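Local coordinates for protein aromatic amino acid aminotransferase I (Candida albicans WO-1, PDB 6HNU) that probably transfers the amino group of aromatic amino acids to 2-oxoglutarate, using pyridoxal 5'-phosphate as cofactor, and works as a two-chain assembly, at residues T148-C153 against V322-V327; E255-T258 against A263-G266; H270-F275 against G348-L353; M392-T397 against V476-F481; E417-E422 against R486-L491. All coordinates share one frame; numbering follows the deposited sequence.

Contact 1 of 5, residues T148-C153 against V322-V327; sequences TLRTFC and VRLHEV
L324 fills the angle of the R150 side chain with its two methyl branches. CD2 rests against the aliphatic base of the arginine, 3.7 Å from R150 CB, and CD1 lies over one face of the guanidinium, 3.7 Å from R150 CZ and above the centre of the group. The bend that makes this possible is at chi3 of R150 (82°): CB to CD run out from helix 141-152, then the chain folds so that the guanidinium lies face-on to L324 CD1. The two side chains cross at about a right angle. L324 has CG turned anti to its N (chi1 173°), which sends both methyls toward the other helix. T151 adds a looser touch, its OG1 4.1 Å from L324 CD2; that hydroxyl is hydrogen-bonded to S147 O one turn back. Leucine thus meets the arginine through carbon and through a flat face, leaving the N-H edges for polar partners: R150 NH2 forms a salt bridge with D146 of the second subunit. On the far side of helix 315-327, R323 holds E326 side-on, NE to OE1 at 2.9 Å. The contact is helix-helix packing in the large, cofactor-binding domain of a fold-type I aminotransferase, beside the dimer interface, with R150 about 13 Å from bound pyridoxal phosphate.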
# COMPACT_ATOMS: atom_id res chain seq x y z
N THR B 148 -4.88 -6.52 9.19
CA THR B 148 -5.68 -7.13 10.29
C THR B 148 -5.06 -8.49 10.66
O THR B 148 -4.87 -8.75 11.86
CB THR B 148 -7.15 -7.26 9.89
OG1 THR B 148 -7.62 -5.93 9.60
CG2 THR B 148 -7.97 -7.96 10.94
N LEU B 149 -4.82 -9.34 9.68
CA LEU B 149 -4.23 -10.67 9.93
C LEU B 149 -2.86 -10.47 10.58
O LEU B 149 -2.54 -11.19 11.54
CB LEU B 149 -4.12 -11.40 8.60
CG LEU B 149 -5.41 -11.97 8.02
CD1 LEU B 149 -5.23 -12.25 6.55
CD2 LEU B 149 -5.81 -13.23 8.76
N ARG B 150 -2.10 -9.45 10.18
CA ARG B 150 -0.74 -9.28 10.76
C ARG B 150 -0.78 -8.75 12.20
O ARG B 150 0.24 -8.93 12.89
CB ARG B 150 0.15 -8.41 9.87
CG ARG B 150 0.38 -9.02 8.50
CD ARG B 150 1.00 -8.06 7.50
NE ARG B 150 2.43 -8.00 7.69
CZ ARG B 150 3.28 -7.27 6.97
NH1 ARG B 150 4.56 -7.37 7.22
NH2 ARG B 150 2.86 -6.46 6.01
N THR B 151 -1.85 -8.06 12.59
CA THR B 151 -2.04 -7.41 13.91
C THR B 151 -2.58 -8.44 14.91
O THR B 151 -2.10 -8.42 16.05
CB THR B 151 -2.96 -6.21 13.75
OG1 THR B 151 -2.29 -5.34 12.83
CG2 THR B 151 -3.30 -5.53 15.05
N PHE B 152 -3.50 -9.34 14.51
CA PHE B 152 -4.23 -10.21 15.47
C PHE B 152 -3.86 -11.69 15.35
O PHE B 152 -4.31 -12.45 16.20
CB PHE B 152 -5.72 -10.02 15.32
CG PHE B 152 -6.18 -8.62 15.63
CD1 PHE B 152 -6.04 -8.11 16.91
CD2 PHE B 152 -6.68 -7.80 14.65
CE1 PHE B 152 -6.47 -6.82 17.22
CE2 PHE B 152 -7.08 -6.51 14.94
CZ PHE B 152 -6.97 -6.02 16.22
N CYS B 153 -3.05 -12.09 14.38
CA CYS B 153 -2.80 -13.53 14.09
C CYS B 153 -1.31 -13.84 13.95
O CYS B 153 -0.62 -13.10 13.24
CB CYS B 153 -3.50 -13.92 12.80
SG CYS B 153 -5.30 -13.70 12.90
N VAL B 322 -1.06 1.32 13.00
CA VAL B 322 -0.21 2.46 12.56
C VAL B 322 1.26 2.03 12.56
O VAL B 322 1.95 2.23 11.55
CB VAL B 322 -0.48 3.71 13.42
CG1 VAL B 322 0.51 4.80 13.07
CG2 VAL B 322 -1.92 4.20 13.27
N ARG B 323 1.73 1.35 13.60
CA ARG B 323 3.12 0.82 13.65
C ARG B 323 3.37 -0.07 12.43
O ARG B 323 4.42 0.06 11.79
CB ARG B 323 3.32 0.03 14.94
CG ARG B 323 3.15 0.89 16.19
CD ARG B 323 4.26 1.93 16.34
NE ARG B 323 4.05 3.22 15.68
CZ ARG B 323 3.31 4.24 16.13
NH1 ARG B 323 2.63 4.16 17.26
NH2 ARG B 323 3.26 5.36 15.43
N LEU B 324 2.45 -0.95 12.10
CA LEU B 324 2.62 -1.84 10.93
C LEU B 324 2.62 -1.00 9.66
O LEU B 324 3.55 -1.19 8.82
CB LEU B 324 1.51 -2.89 10.89
CG LEU B 324 1.48 -3.77 9.65
CD1 LEU B 324 2.78 -4.51 9.43
CD2 LEU B 324 0.33 -4.76 9.77
N HIS B 325 1.67 -0.08 9.52
CA HIS B 325 1.58 0.78 8.31
C HIS B 325 2.90 1.54 8.06
O HIS B 325 3.29 1.65 6.91
CB HIS B 325 0.41 1.74 8.42
CG HIS B 325 -0.91 1.13 8.09
ND1 HIS B 325 -2.06 1.81 8.31
CD2 HIS B 325 -1.26 -0.03 7.50
CE1 HIS B 325 -3.08 1.10 7.88
NE2 HIS B 325 -2.64 -0.02 7.40
N GLU B 326 3.55 2.07 9.12
CA GLU B 326 4.84 2.78 9.05
C GLU B 326 5.89 2.01 8.25
O GLU B 326 6.61 2.67 7.51
CB GLU B 326 5.39 3.11 10.44
CG GLU B 326 4.72 4.34 10.94
CD GLU B 326 4.84 4.61 12.42
OE1 GLU B 326 5.36 3.75 13.17
OE2 GLU B 326 4.38 5.71 12.83
N VAL B 327 5.95 0.69 8.38
CA VAL B 327 7.00 -0.15 7.72
C VAL B 327 6.42 -1.06 6.63
O VAL B 327 7.16 -1.93 6.14
CB VAL B 327 7.76 -0.95 8.78
CG1 VAL B 327 8.45 0.01 9.74
CG2 VAL B 327 6.86 -1.92 9.53

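Contact 2 of 5, residues E255-T258 against A263-G266; sequences ETYT and AREG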
# COMPACT_ATOMS: atom_id res chain seq x y z
N GLU B 255 -33.59 -0.48 -1.30
CA GLU B 255 -35.00 -0.66 -0.91
C GLU B 255 -35.29 -2.16 -0.94
O GLU B 255 -34.68 -2.85 -1.78
CB GLU B 255 -35.91 0.13 -1.86
CG GLU B 255 -35.58 1.61 -1.99
CD GLU B 255 -35.43 2.42 -0.71
OE1 GLU B 255 -35.87 1.95 0.37
OE2 GLU B 255 -34.83 3.52 -0.80
N THR B 256 -36.07 -2.65 0.02
CA THR B 256 -36.58 -4.05 0.04
C THR B 256 -37.25 -4.36 -1.30
O THR B 256 -38.00 -3.50 -1.85
CB THR B 256 -37.52 -4.30 1.22
OG1 THR B 256 -36.77 -3.97 2.38
CG2 THR B 256 -37.97 -5.74 1.31
N TYR B 257 -36.97 -5.54 -1.86
CA TYR B 257 -37.54 -5.94 -3.16
C TYR B 257 -39.01 -6.27 -2.96
O TYR B 257 -39.35 -6.88 -1.94
CB TYR B 257 -36.79 -7.14 -3.76
CG TYR B 257 -37.42 -7.72 -5.00
CD1 TYR B 257 -37.15 -7.22 -6.26
CD2 TYR B 257 -38.30 -8.80 -4.90
CE1 TYR B 257 -37.73 -7.76 -7.39
CE2 TYR B 257 -38.88 -9.36 -6.03
CZ TYR B 257 -38.60 -8.84 -7.28
OH TYR B 257 -39.16 -9.39 -8.40
N THR B 258 -39.84 -5.86 -3.90
CA THR B 258 -41.27 -6.26 -4.00
C THR B 258 -41.53 -6.72 -5.44
O THR B 258 -40.98 -6.09 -6.35
CB THR B 258 -42.18 -5.09 -3.61
OG1 THR B 258 -43.54 -5.52 -3.73
CG2 THR B 258 -41.98 -3.89 -4.50
N ALA B 263 -45.54 -0.47 -6.81
CA ALA B 263 -45.23 -0.01 -5.43
C ALA B 263 -43.80 0.55 -5.32
O ALA B 263 -43.46 1.05 -4.25
CB ALA B 263 -45.43 -1.16 -4.47
N ARG B 264 -42.97 0.50 -6.36
CA ARG B 264 -41.50 0.63 -6.20
C ARG B 264 -41.09 2.11 -6.06
O ARG B 264 -40.27 2.40 -5.18
CB ARG B 264 -40.75 -0.06 -7.34
CG ARG B 264 -40.74 -1.58 -7.20
CD ARG B 264 -40.10 -2.29 -8.38
NE ARG B 264 -40.17 -3.73 -8.18
CZ ARG B 264 -39.91 -4.63 -9.12
NH1 ARG B 264 -40.03 -5.91 -8.85
NH2 ARG B 264 -39.60 -4.24 -10.34
N GLU B 265 -41.63 3.01 -6.89
CA GLU B 265 -41.27 4.45 -6.81
C GLU B 265 -41.56 4.95 -5.39
O GLU B 265 -40.67 5.64 -4.80
CB GLU B 265 -42.04 5.26 -7.85
CG GLU B 265 -41.72 4.86 -9.27
CD GLU B 265 -40.48 5.49 -9.86
OE1 GLU B 265 -39.86 6.38 -9.20
OE2 GLU B 265 -40.13 5.09 -10.99
N GLY B 266 -42.73 4.57 -4.85
CA GLY B 266 -43.23 4.99 -3.53
C GLY B 266 -42.30 4.60 -2.38
O GLY B 266 -42.32 5.31 -1.36
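T258 and R264 face each other across a short turn of chain, their CA atoms 7.2 Å apart, with 255-258 extended and irregular and 263-266 entering a weakly bonded helical turn. The carbonyl oxygen of T258 is held by two nitrogens of R264, side-on. NH1 donates to T258 O at 2.7 Å with an N-H...O angle of 158°, lying in the carbonyl plane; NE gives the longer and more bent bond to T258 O, 3.1 Å and 136°. Both bonds run close to the guanidinium plane, so the oxygen sits at the edge of that group and helps to fix its rotation. R264 reaches it with a chain extended from CG to NE. Midway along, its CG packs on T258 CG2 at 3.8 Å, the methyl being turned toward the arginine because OG1 takes the position anti to N. A263 CB adds a marginal touch on the same methyl. Y257 comes in beside the tip: its CE1 is 3.3 Å from R264 NH1, the ring and guanidinium planes being 43° apart, an oblique approach and not a stack. D372 joins the two ends: it takes a hydrogen bond from Y257 OH and forms a salt bridge with R264 NH1, which therefore serves both a carbonyl and a carboxylate. This is a surface loop closed on itself by a side-on pair of arginine bonds to one carbonyl oxygen, between strand 242-246 and helix 264-267, and tied through D372 to the long helix 334-377.

Contact 3 of 5, residues H270-F275 against G348-L353; sequences HDHDEF and GHSGYL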
# COMPACT_ATOMS: atom_id res chain seq x y z
N HIS B 270 -36.99 9.41 1.18
CA HIS B 270 -37.40 10.75 0.68
C HIS B 270 -36.41 11.83 1.12
O HIS B 270 -36.51 12.93 0.56
CB HIS B 270 -38.83 11.10 1.14
CG HIS B 270 -39.87 10.11 0.71
ND1 HIS B 270 -40.79 9.57 1.61
CD2 HIS B 270 -40.15 9.56 -0.49
CE1 HIS B 270 -41.58 8.73 0.97
NE2 HIS B 270 -41.21 8.71 -0.33
N ASP B 271 -35.52 11.57 2.10
CA ASP B 271 -34.60 12.62 2.63
C ASP B 271 -33.47 12.00 3.47
O ASP B 271 -33.45 10.78 3.69
CB ASP B 271 -35.38 13.66 3.43
CG ASP B 271 -36.28 13.05 4.49
OD1 ASP B 271 -35.90 12.01 5.05
OD2 ASP B 271 -37.36 13.59 4.73
N HIS B 272 -32.56 12.84 3.98
CA HIS B 272 -31.33 12.38 4.67
C HIS B 272 -31.70 11.59 5.92
O HIS B 272 -31.03 10.56 6.20
CB HIS B 272 -30.37 13.54 4.95
CG HIS B 272 -29.75 14.11 3.71
ND1 HIS B 272 -28.77 15.07 3.76
CD2 HIS B 272 -29.94 13.85 2.41
CE1 HIS B 272 -28.42 15.42 2.55
NE2 HIS B 272 -29.09 14.66 1.68
N ASP B 273 -32.75 12.02 6.63
CA ASP B 273 -33.21 11.35 7.88
C ASP B 273 -33.73 9.94 7.59
O ASP B 273 -33.35 9.04 8.34
CB ASP B 273 -34.29 12.16 8.59
CG ASP B 273 -33.77 13.43 9.22
OD1 ASP B 273 -32.57 13.46 9.67
OD2 ASP B 273 -34.56 14.41 9.26
N GLU B 274 -34.60 9.77 6.59
CA GLU B 274 -35.16 8.44 6.21
C GLU B 274 -33.99 7.57 5.78
O GLU B 274 -33.96 6.39 6.15
CB GLU B 274 -36.18 8.52 5.06
CG GLU B 274 -37.55 9.03 5.49
CD GLU B 274 -38.66 8.89 4.46
OE1 GLU B 274 -38.40 8.46 3.32
OE2 GLU B 274 -39.79 9.21 4.82
N PHE B 275 -33.04 8.13 5.03
CA PHE B 275 -31.88 7.35 4.54
C PHE B 275 -31.12 6.75 5.72
O PHE B 275 -30.95 5.51 5.74
CB PHE B 275 -30.97 8.20 3.67
CG PHE B 275 -29.68 7.53 3.27
CD1 PHE B 275 -29.69 6.46 2.40
CD2 PHE B 275 -28.46 7.97 3.79
CE1 PHE B 275 -28.49 5.89 1.98
CE2 PHE B 275 -27.27 7.40 3.38
CZ PHE B 275 -27.29 6.34 2.48
N GLY B 348 -19.62 18.53 0.85
CA GLY B 348 -19.98 18.53 2.27
C GLY B 348 -20.65 17.23 2.68
O GLY B 348 -20.93 16.36 1.82
N HIS B 349 -20.85 17.04 3.96
CA HIS B 349 -21.59 15.85 4.45
C HIS B 349 -22.94 15.77 3.74
O HIS B 349 -23.41 14.64 3.41
CB HIS B 349 -21.72 15.92 5.96
CG HIS B 349 -20.45 15.57 6.61
ND1 HIS B 349 -19.92 14.30 6.50
CD2 HIS B 349 -19.58 16.32 7.31
CE1 HIS B 349 -18.78 14.27 7.13
NE2 HIS B 349 -18.56 15.50 7.68
N SER B 350 -23.57 16.92 3.51
CA SER B 350 -24.91 16.92 2.89
C SER B 350 -24.81 16.30 1.50
O SER B 350 -25.67 15.49 1.14
CB SER B 350 -25.48 18.35 2.84
OG SER B 350 -26.84 18.31 2.43
N GLY B 351 -23.86 16.76 0.70
CA GLY B 351 -23.64 16.31 -0.68
C GLY B 351 -23.21 14.86 -0.72
O GLY B 351 -23.66 14.14 -1.60
N TYR B 352 -22.38 14.42 0.23
CA TYR B 352 -21.92 13.01 0.24
C TYR B 352 -23.16 12.15 0.51
O TYR B 352 -23.35 11.11 -0.14
CB TYR B 352 -20.80 12.80 1.26
CG TYR B 352 -20.17 11.43 1.20
CD1 TYR B 352 -19.71 10.92 0.00
CD2 TYR B 352 -19.99 10.68 2.36
CE1 TYR B 352 -19.13 9.67 -0.07
CE2 TYR B 352 -19.40 9.42 2.30
CZ TYR B 352 -18.93 8.94 1.09
OH TYR B 352 -18.39 7.68 0.99
N LEU B 353 -23.99 12.55 1.46
CA LEU B 353 -25.26 11.82 1.71
C LEU B 353 -26.08 11.81 0.41
O LEU B 353 -26.65 10.76 0.12
CB LEU B 353 -26.01 12.46 2.87
CG LEU B 353 -25.41 12.24 4.24
CD1 LEU B 353 -26.18 13.06 5.28
CD2 LEU B 353 -25.40 10.75 4.62
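The first turn of helix 272-278 docks on the long helix 334-377, a partly buried helix-helix contact away from the cofactor site. D271 is the N-cap of the short helix, its OD1 accepting from E274 N at 3.0 Å, and the next residue, H272, carries most of the contact. L353 lies over one face of the imidazole: its CB is 3.9 Å from the ring centroid and only 10° off the normal, a CH-pi contact. L353 CD1 lies on the same side but beyond the ring's rim, 3.6 Å from H272 ND1. With CG anti to the carbonyl carbon (chi1 -69°), the histidine reaches out across helix 334-377, and its NE2 is hydrogen-bonded to D354, which helps to set the ring's rotation. H272 CE1 is turned toward S350 OG at 3.3 Å, where its polarised C-H is probably favourable; S350 O lies obliquely to the ring, 3.1 Å from CE1. One turn on, F275 also faces the long helix, where L356 and I357 pack against it. The other methyl of L353 meets this phenylalanine at the ring edge, CD2 standing 4.0 Å from F275 CE2.

Contact 4 of 5, residues M392-T397 against V476-F481; sequences MFFTVT and VGLEKF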
# COMPACT_ATOMS: atom_id res chain seq x y z
N MET B 392 -23.87 -5.89 -4.70
CA MET B 392 -23.81 -5.93 -6.17
C MET B 392 -24.11 -7.34 -6.68
O MET B 392 -24.21 -7.50 -7.89
CB MET B 392 -22.47 -5.42 -6.70
CG MET B 392 -21.26 -6.17 -6.20
SD MET B 392 -19.78 -5.60 -7.02
CE MET B 392 -19.93 -3.83 -6.88
N PHE B 393 -24.32 -8.29 -5.79
CA PHE B 393 -24.42 -9.72 -6.18
C PHE B 393 -25.82 -10.28 -5.95
O PHE B 393 -26.52 -9.92 -4.99
CB PHE B 393 -23.43 -10.56 -5.38
CG PHE B 393 -22.00 -10.12 -5.59
CD1 PHE B 393 -21.41 -10.20 -6.84
CD2 PHE B 393 -21.23 -9.69 -4.51
CE1 PHE B 393 -20.08 -9.84 -7.02
CE2 PHE B 393 -19.91 -9.32 -4.71
CZ PHE B 393 -19.35 -9.37 -5.96
N PHE B 394 -26.20 -11.18 -6.85
CA PHE B 394 -27.40 -12.03 -6.72
C PHE B 394 -26.95 -13.48 -6.81
O PHE B 394 -25.88 -13.74 -7.34
CB PHE B 394 -28.43 -11.68 -7.81
CG PHE B 394 -28.03 -11.97 -9.23
CD1 PHE B 394 -28.31 -13.20 -9.80
CD2 PHE B 394 -27.39 -11.02 -10.00
CE1 PHE B 394 -27.94 -13.46 -11.10
CE2 PHE B 394 -27.03 -11.28 -11.30
CZ PHE B 394 -27.30 -12.51 -11.86
N THR B 395 -27.69 -14.39 -6.22
CA THR B 395 -27.42 -15.84 -6.38
C THR B 395 -28.67 -16.58 -6.86
O THR B 395 -29.81 -16.18 -6.53
CB THR B 395 -26.85 -16.44 -5.11
OG1 THR B 395 -27.76 -16.23 -4.03
CG2 THR B 395 -25.48 -15.86 -4.84
N VAL B 396 -28.42 -17.63 -7.66
CA VAL B 396 -29.45 -18.64 -8.00
C VAL B 396 -29.01 -19.96 -7.38
O VAL B 396 -27.89 -20.37 -7.68
CB VAL B 396 -29.59 -18.77 -9.51
CG1 VAL B 396 -30.65 -19.80 -9.85
CG2 VAL B 396 -29.89 -17.43 -10.15
N THR B 397 -29.84 -20.57 -6.55
CA THR B 397 -29.61 -21.88 -5.91
C THR B 397 -30.32 -22.95 -6.78
O THR B 397 -31.43 -22.65 -7.33
CB THR B 397 -30.04 -21.82 -4.45
OG1 THR B 397 -29.14 -20.95 -3.76
CG2 THR B 397 -30.05 -23.15 -3.72
N VAL B 476 -30.81 -10.21 -21.07
CA VAL B 476 -30.33 -11.15 -22.12
C VAL B 476 -29.60 -12.30 -21.43
O VAL B 476 -29.92 -13.49 -21.71
CB VAL B 476 -29.41 -10.45 -23.14
CG1 VAL B 476 -28.62 -11.44 -23.99
CG2 VAL B 476 -30.17 -9.48 -24.05
N GLY B 477 -28.63 -11.96 -20.57
CA GLY B 477 -27.77 -12.94 -19.89
C GLY B 477 -28.59 -13.95 -19.14
O GLY B 477 -28.35 -15.15 -19.32
N LEU B 478 -29.55 -13.46 -18.36
CA LEU B 478 -30.29 -14.29 -17.39
C LEU B 478 -31.35 -15.13 -18.12
O LEU B 478 -31.71 -16.21 -17.59
CB LEU B 478 -30.89 -13.35 -16.37
CG LEU B 478 -29.86 -12.81 -15.38
CD1 LEU B 478 -30.57 -12.03 -14.30
CD2 LEU B 478 -29.07 -13.95 -14.77
N GLU B 479 -31.79 -14.68 -19.29
CA GLU B 479 -32.66 -15.51 -20.17
C GLU B 479 -31.81 -16.69 -20.65
O GLU B 479 -32.25 -17.81 -20.51
CB GLU B 479 -33.24 -14.69 -21.32
CG GLU B 479 -33.93 -15.57 -22.36
CD GLU B 479 -34.94 -14.85 -23.24
OE1 GLU B 479 -34.59 -13.80 -23.81
OE2 GLU B 479 -36.08 -15.36 -23.36
N LYS B 480 -30.59 -16.42 -21.12
CA LYS B 480 -29.65 -17.47 -21.57
C LYS B 480 -29.36 -18.42 -20.41
O LYS B 480 -29.23 -19.63 -20.68
CB LYS B 480 -28.43 -16.86 -22.26
CG LYS B 480 -28.73 -16.20 -23.59
CD LYS B 480 -27.57 -15.48 -24.24
CE LYS B 480 -27.93 -14.98 -25.63
NZ LYS B 480 -26.95 -13.99 -26.14
N PHE B 481 -29.33 -17.94 -19.15
CA PHE B 481 -29.01 -18.78 -17.97
C PHE B 481 -30.20 -19.69 -17.67
O PHE B 481 -30.02 -20.88 -17.37
CB PHE B 481 -28.65 -17.94 -16.74
CG PHE B 481 -28.16 -18.77 -15.59
CD1 PHE B 481 -26.89 -19.34 -15.62
CD2 PHE B 481 -28.97 -19.06 -14.52
CE1 PHE B 481 -26.44 -20.12 -14.56
CE2 PHE B 481 -28.53 -19.86 -13.47
CZ PHE B 481 -27.27 -20.39 -13.50
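F394 leaves strand 393-399 toward helix 471-489 and meets L478: the two side chains come from opposite directions, and L478 CD2 meets the far end of the ring obliquely. From CB the side chain starts between the backbone N and the carbonyl carbon (chi1 66°), a setting that places the ring between strand and helix. CB, CG and the near ring carbons stay more than 4.2 Å from the helix segment. CE1 is the first to arrive, 3.9 Å from L478 CD2, and CZ at the far end comes closest, 3.7 Å from the same methyl and 4.1 Å from L478 CD1. The leucine thus brings both its methyls to CZ. Two residues along the strand, V396 repeats the theme: its CG1 lies near the plane of the F481 ring, 4.2 Å from CE2 at the edge. L374 of helix 334-377 packs on both F394 and V396, and F481 makes an edge-to-face pair with F462 of the adjacent strand. All four touching residues are buried, and only carbon meets carbon, so at this point the helix rests on the sheet of the small domain by apolar contact alone.

Contact 5 of 5, residues E417-E422 against R486-L491; sequences EAAVHE and RAEFGL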
# COMPACT_ATOMS: atom_id res chain seq x y z
N GLU B 417 -22.90 -28.67 -10.97
CA GLU B 417 -22.42 -27.25 -11.05
C GLU B 417 -21.58 -27.07 -12.32
O GLU B 417 -21.83 -26.11 -13.04
CB GLU B 417 -21.59 -26.89 -9.83
CG GLU B 417 -21.21 -25.43 -9.72
CD GLU B 417 -20.29 -25.17 -8.54
OE1 GLU B 417 -19.20 -25.79 -8.52
OE2 GLU B 417 -20.65 -24.35 -7.64
N ALA B 418 -20.60 -27.95 -12.57
CA ALA B 418 -19.71 -27.88 -13.76
C ALA B 418 -20.55 -27.98 -15.05
O ALA B 418 -20.32 -27.17 -15.96
CB ALA B 418 -18.67 -28.97 -13.70
N ALA B 419 -21.52 -28.89 -15.09
CA ALA B 419 -22.42 -29.09 -16.25
C ALA B 419 -23.21 -27.81 -16.51
O ALA B 419 -23.31 -27.38 -17.66
CB ALA B 419 -23.34 -30.27 -16.05
N VAL B 420 -23.82 -27.27 -15.47
CA VAL B 420 -24.63 -26.03 -15.64
C VAL B 420 -23.72 -24.89 -16.07
O VAL B 420 -24.14 -24.15 -16.97
CB VAL B 420 -25.44 -25.70 -14.37
CG1 VAL B 420 -26.04 -24.30 -14.44
CG2 VAL B 420 -26.51 -26.75 -14.15
N HIS B 421 -22.53 -24.74 -15.48
CA HIS B 421 -21.53 -23.71 -15.86
C HIS B 421 -21.16 -23.84 -17.34
O HIS B 421 -21.25 -22.84 -18.05
CB HIS B 421 -20.27 -23.79 -14.98
CG HIS B 421 -19.26 -22.71 -15.17
ND1 HIS B 421 -19.59 -21.37 -15.05
CD2 HIS B 421 -17.92 -22.77 -15.34
CE1 HIS B 421 -18.49 -20.66 -15.20
NE2 HIS B 421 -17.46 -21.48 -15.37
N GLU B 422 -20.81 -25.05 -17.79
CA GLU B 422 -20.46 -25.30 -19.22
C GLU B 422 -21.65 -24.95 -20.13
O GLU B 422 -21.45 -24.26 -21.16
CB GLU B 422 -20.00 -26.75 -19.40
CG GLU B 422 -18.70 -27.10 -18.66
CD GLU B 422 -18.39 -28.59 -18.59
OE1 GLU B 422 -19.02 -29.34 -19.39
OE2 GLU B 422 -17.54 -29.01 -17.73
N ARG B 486 -32.71 -25.05 -17.97
CA ARG B 486 -33.81 -25.86 -18.60
C ARG B 486 -33.18 -27.01 -19.42
O ARG B 486 -33.60 -28.16 -19.22
CB ARG B 486 -34.76 -24.96 -19.41
CG ARG B 486 -36.23 -25.09 -19.01
CD ARG B 486 -37.14 -23.91 -19.33
NE ARG B 486 -36.58 -23.17 -20.44
CZ ARG B 486 -36.25 -21.88 -20.43
NH1 ARG B 486 -36.51 -21.12 -19.36
NH2 ARG B 486 -35.72 -21.34 -21.52
N ALA B 487 -32.20 -26.73 -20.27
CA ALA B 487 -31.45 -27.77 -21.01
C ALA B 487 -30.85 -28.81 -20.05
O ALA B 487 -31.03 -30.01 -20.30
CB ALA B 487 -30.40 -27.18 -21.89
N GLU B 488 -30.15 -28.41 -18.99
CA GLU B 488 -29.41 -29.41 -18.16
C GLU B 488 -30.37 -30.28 -17.36
O GLU B 488 -30.02 -31.48 -17.11
CB GLU B 488 -28.40 -28.73 -17.23
CG GLU B 488 -27.13 -28.36 -17.97
CD GLU B 488 -26.38 -29.53 -18.58
OE1 GLU B 488 -26.23 -30.56 -17.90
OE2 GLU B 488 -25.88 -29.37 -19.69
N PHE B 489 -31.51 -29.73 -16.92
CA PHE B 489 -32.42 -30.42 -15.97
C PHE B 489 -33.58 -31.09 -16.71
O PHE B 489 -34.45 -31.66 -16.01
CB PHE B 489 -32.89 -29.42 -14.91
CG PHE B 489 -31.86 -29.14 -13.86
CD1 PHE B 489 -30.87 -28.18 -14.06
CD2 PHE B 489 -31.86 -29.84 -12.66
CE1 PHE B 489 -29.93 -27.94 -13.07
CE2 PHE B 489 -30.93 -29.59 -11.68
CZ PHE B 489 -29.93 -28.67 -11.90
N GLY B 490 -33.57 -31.02 -18.04
CA GLY B 490 -34.58 -31.58 -18.97
C GLY B 490 -35.99 -31.06 -18.69
O GLY B 490 -36.87 -31.91 -18.43
N LEU B 491 -36.20 -29.74 -18.74
CA LEU B 491 -37.49 -29.09 -18.37
C LEU B 491 -38.08 -28.36 -19.58
O LEU B 491 -37.41 -28.32 -20.61
CB LEU B 491 -37.23 -28.12 -17.21
CG LEU B 491 -36.74 -28.76 -15.92
CD1 LEU B 491 -36.57 -27.70 -14.84
CD2 LEU B 491 -37.70 -29.84 -15.44
O HOH W 1 -23.10 -28.93 -19.99
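The F489 ring meets V420 obliquely, V420 CG2 lying 3.8 Å from F489 CE1, and the ring also makes an edge-to-face pair with H403. The valine and the phenylalanine cross at about a right angle. The same methyl is 4.1 Å from E488 CB, so V420 CG2 touches two successive residues of helix 471-489. The other flat group, the E488 carboxylate, is brought back over helix 413-426 by a bend at chi2 (-61°). Its OE1 lies 3.4 Å from A419 CB and its CD is 4.0 Å from that methyl. Its polar needs are met by several partners: OE1 accepts from H403 NE2, OE2 from Q423 NE2, and a water donates to E488 OE2 at 2.8 Å and also to A419 O at 2.8 Å. That water joins the two helices through one carboxylate oxygen and one backbone carbonyl. With hydrogen bonds at both oxygens, the carboxylate is probably well fixed and probably stays charged. Just past F489, G490, the first residue to leave helical phi/psi, has positive phi in a Schellman motif, L491 N bonding back to R486 O at 3.1 Å. The contact thus lies where the C-terminal helix 471-489 ends against helix 413-426; V420 also packs on F462 of strand 459-465, and F489 reaches V416 of helix 413-426 and V382 of a loop.

In the fold
Contacts 1 and 4 are buried, contact 2 is on the surface, and contacts 3 and 5 are partly buried. Contact 4 is wholly apolar, while contact 1 keeps an arginine whose charge is met across the subunit boundary. Contact 2 is the most polar, side chain to backbone carbonyl, and adjoins contact 3 in sequence; both settle chain segments on the long helix 334-377. Contacts 4 and 5 share helix 471-489 and touch through F481 and V420, joining sheet and helices of one small domain: apolar at the sheet, mixed at the chain end, where apolar packing lies beside a bridging water. Contacts 1 and 4 lie on opposite sides of the chain's centre.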